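Local coordinates for protein nucleoporin nup120 (Schizosaccharomyces pombe, PDB 4GQ2) that serves as a structural constituent of the nuclear pore complex, whose components can also dock transiently associated nuclear transport factors, at residues L548-D553 with D683-K688. Numbering follows the deposited sequence.
Sequences LIESFD and DSILKK
Two carboxylates of helix 548-553 each turn one face to the long helix 672-703. Over that of E550 sits the methyl CD1 of I685, 3.4 Å from CD and almost straight above it, while over that of D553 run the methylenes of K688, with CG 3.8 Å from the CG of D553. Both show how the face of a charged carboxylate can be packed by aliphatic carbons. OE1 of E550 forms a salt bridge with R544 and a hydrogen bond with the backbone N of Y547, so K688 is probably the weaker charge partner: its chain bends at the last torsion (chi4 82°), and NZ ends 3.8 Å from OE2 of E550, a long salt bridge. The two segments, their axes 9.4 Å apart at 55°, probably bring the β-propeller side of the chain against the helical domain: helix 548-553 comes shortly after strand 539-544, which pairs with the N-terminal strand 3-11. Beside these contacts, I549 and I685 meet through their CG2 methyls at 3.8 Å. A chi1 of -168° turns CG1 of I549 away from its own N and sets it 3.9 Å from CB of K688. Cutting K688 back to an alanine is likely to strip most of the aliphatic cover from the D553 carboxylate and take the distant positive charge from E550.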
loop_
_atom_site.group_PDB
_atom_site.type_symbol
_atom_site.label_atom_id
_atom_site.label_comp_id
_atom_site.label_asym_id
_atom_site.label_seq_id
_atom_site.Cartn_x
_atom_site.Cartn_y
_atom_site.Cartn_z
ATOM N N LEU A 548 -6.668 -23.155 3.190
ATOM C CA LEU A 548 -5.961 -23.915 4.226
ATOM C C LEU A 548 -5.139 -23.041 5.161
ATOM O O LEU A 548 -5.150 -23.233 6.383
ATOM C CB LEU A 548 -5.039 -24.959 3.598
ATOM C CG LEU A 548 -5.552 -26.384 3.421
ATOM C CD1 LEU A 548 -4.434 -27.249 2.862
ATOM C CD2 LEU A 548 -6.069 -26.951 4.736
ATOM N N ILE A 549 -4.435 -22.078 4.574
ATOM C CA ILE A 549 -3.567 -21.180 5.327
ATOM C C ILE A 549 -4.347 -20.447 6.432
ATOM O O ILE A 549 -3.846 -20.283 7.546
ATOM C CB ILE A 549 -2.787 -20.220 4.383
ATOM C CG1 ILE A 549 -1.669 -19.493 5.136
ATOM C CG2 ILE A 549 -3.721 -19.251 3.675
ATOM C CD1 ILE A 549 -0.618 -20.421 5.699
ATOM N N GLU A 550 -5.583 -20.055 6.122
ATOM C CA GLU A 550 -6.460 -19.387 7.086
ATOM C C GLU A 550 -6.811 -20.284 8.273
ATOM O O GLU A 550 -6.607 -19.881 9.418
ATOM C CB GLU A 550 -7.716 -18.845 6.399
ATOM C CG GLU A 550 -7.397 -17.945 5.215
ATOM C CD GLU A 550 -8.596 -17.180 4.707
ATOM O OE1 GLU A 550 -9.135 -17.575 3.656
ATOM O OE2 GLU A 550 -8.993 -16.185 5.352
ATOM N N SER A 551 -7.307 -21.493 7.997
ATOM C CA SER A 551 -7.553 -22.514 9.037
ATOM C C SER A 551 -6.345 -22.734 9.959
ATOM O O SER A 551 -6.495 -22.859 11.174
ATOM C CB SER A 551 -7.942 -23.854 8.404
ATOM O OG SER A 551 -8.916 -23.691 7.388
ATOM N N PHE A 552 -5.151 -22.770 9.376
ATOM C CA PHE A 552 -3.921 -22.994 10.141
ATOM C C PHE A 552 -3.447 -21.779 10.939
ATOM O O PHE A 552 -2.622 -21.914 11.842
ATOM C CB PHE A 552 -2.801 -23.500 9.229
ATOM C CG PHE A 552 -2.938 -24.945 8.856
ATOM C CD1 PHE A 552 -3.646 -25.318 7.723
ATOM C CD2 PHE A 552 -2.368 -25.936 9.643
ATOM C CE1 PHE A 552 -3.779 -26.648 7.377
ATOM C CE2 PHE A 552 -2.496 -27.272 9.303
ATOM C CZ PHE A 552 -3.203 -27.625 8.165
ATOM N N ASP A 553 -3.961 -20.598 10.601
ATOM C CA ASP A 553 -3.599 -19.369 11.303
ATOM C C ASP A 553 -4.416 -19.222 12.583
ATOM O O ASP A 553 -3.851 -19.095 13.669
ATOM C CB ASP A 553 -3.807 -18.150 10.399
ATOM C CG ASP A 553 -3.086 -16.910 10.903
ATOM O OD1 ASP A 553 -1.836 -16.900 10.880
ATOM O OD2 ASP A 553 -3.773 -15.938 11.297
ATOM N N ASP A 683 -3.961 -9.604 0.149
ATOM C CA ASP A 683 -3.296 -8.967 1.283
ATOM C C ASP A 683 -3.553 -9.790 2.546
ATOM O O ASP A 683 -2.638 -10.081 3.322
ATOM C CB ASP A 683 -3.822 -7.534 1.452
ATOM C CG ASP A 683 -3.243 -6.835 2.665
ATOM O OD1 ASP A 683 -2.113 -6.324 2.576
ATOM O OD2 ASP A 683 -3.921 -6.791 3.712
ATOM N N SER A 684 -4.812 -10.179 2.725
ATOM C CA SER A 684 -5.239 -10.937 3.890
ATOM C C SER A 684 -4.640 -12.356 3.914
ATOM O O SER A 684 -4.215 -12.838 4.955
ATOM C CB SER A 684 -6.767 -10.957 3.946
ATOM O OG SER A 684 -7.213 -11.820 4.963
ATOM N N ILE A 685 -4.598 -13.017 2.760
ATOM C CA ILE A 685 -3.982 -14.342 2.652
ATOM C C ILE A 685 -2.460 -14.276 2.838
ATOM O O ILE A 685 -1.881 -15.074 3.585
ATOM C CB ILE A 685 -4.328 -15.040 1.310
ATOM C CG1 ILE A 685 -5.844 -15.196 1.134
ATOM C CG2 ILE A 685 -3.651 -16.401 1.214
ATOM C CD1 ILE A 685 -6.570 -15.652 2.376
ATOM N N LEU A 686 -1.826 -13.313 2.173
ATOM C CA LEU A 686 -0.368 -13.151 2.224
ATOM C C LEU A 686 0.193 -12.873 3.614
ATOM O O LEU A 686 1.310 -13.277 3.906
ATOM C CB LEU A 686 0.107 -12.085 1.236
ATOM C CG LEU A 686 -0.072 -12.392 -0.256
ATOM C CD1 LEU A 686 0.192 -11.151 -1.071
ATOM C CD2 LEU A 686 0.818 -13.522 -0.739
ATOM N N LYS A 687 -0.590 -12.253 4.450
ATOM C CA LYS A 687 -0.175 -11.999 5.788
ATOM C C LYS A 687 -0.102 -13.252 6.601
ATOM O O LYS A 687 0.760 -13.420 7.384
ATOM C CB LYS A 687 -1.128 -11.054 6.456
ATOM C CG LYS A 687 -0.740 -9.622 6.353
ATOM C CD LYS A 687 -1.941 -8.779 6.649
ATOM C CE LYS A 687 -1.535 -7.405 7.082
ATOM N NZ LYS A 687 -2.445 -6.402 6.503
ATOM N N LYS A 688 -1.046 -14.129 6.404
ATOM C CA LYS A 688 -1.056 -15.432 7.060
ATOM C C LYS A 688 0.059 -16.320 6.508
ATOM O O LYS A 688 0.750 -16.988 7.265
ATOM C CB LYS A 688 -2.436 -16.085 6.968
ATOM C CG LYS A 688 -3.543 -15.186 7.502
ATOM C CD LYS A 688 -4.815 -15.951 7.829
ATOM C CE LYS A 688 -5.830 -15.074 8.552
ATOM N NZ LYS A 688 -6.599 -14.237 7.588
#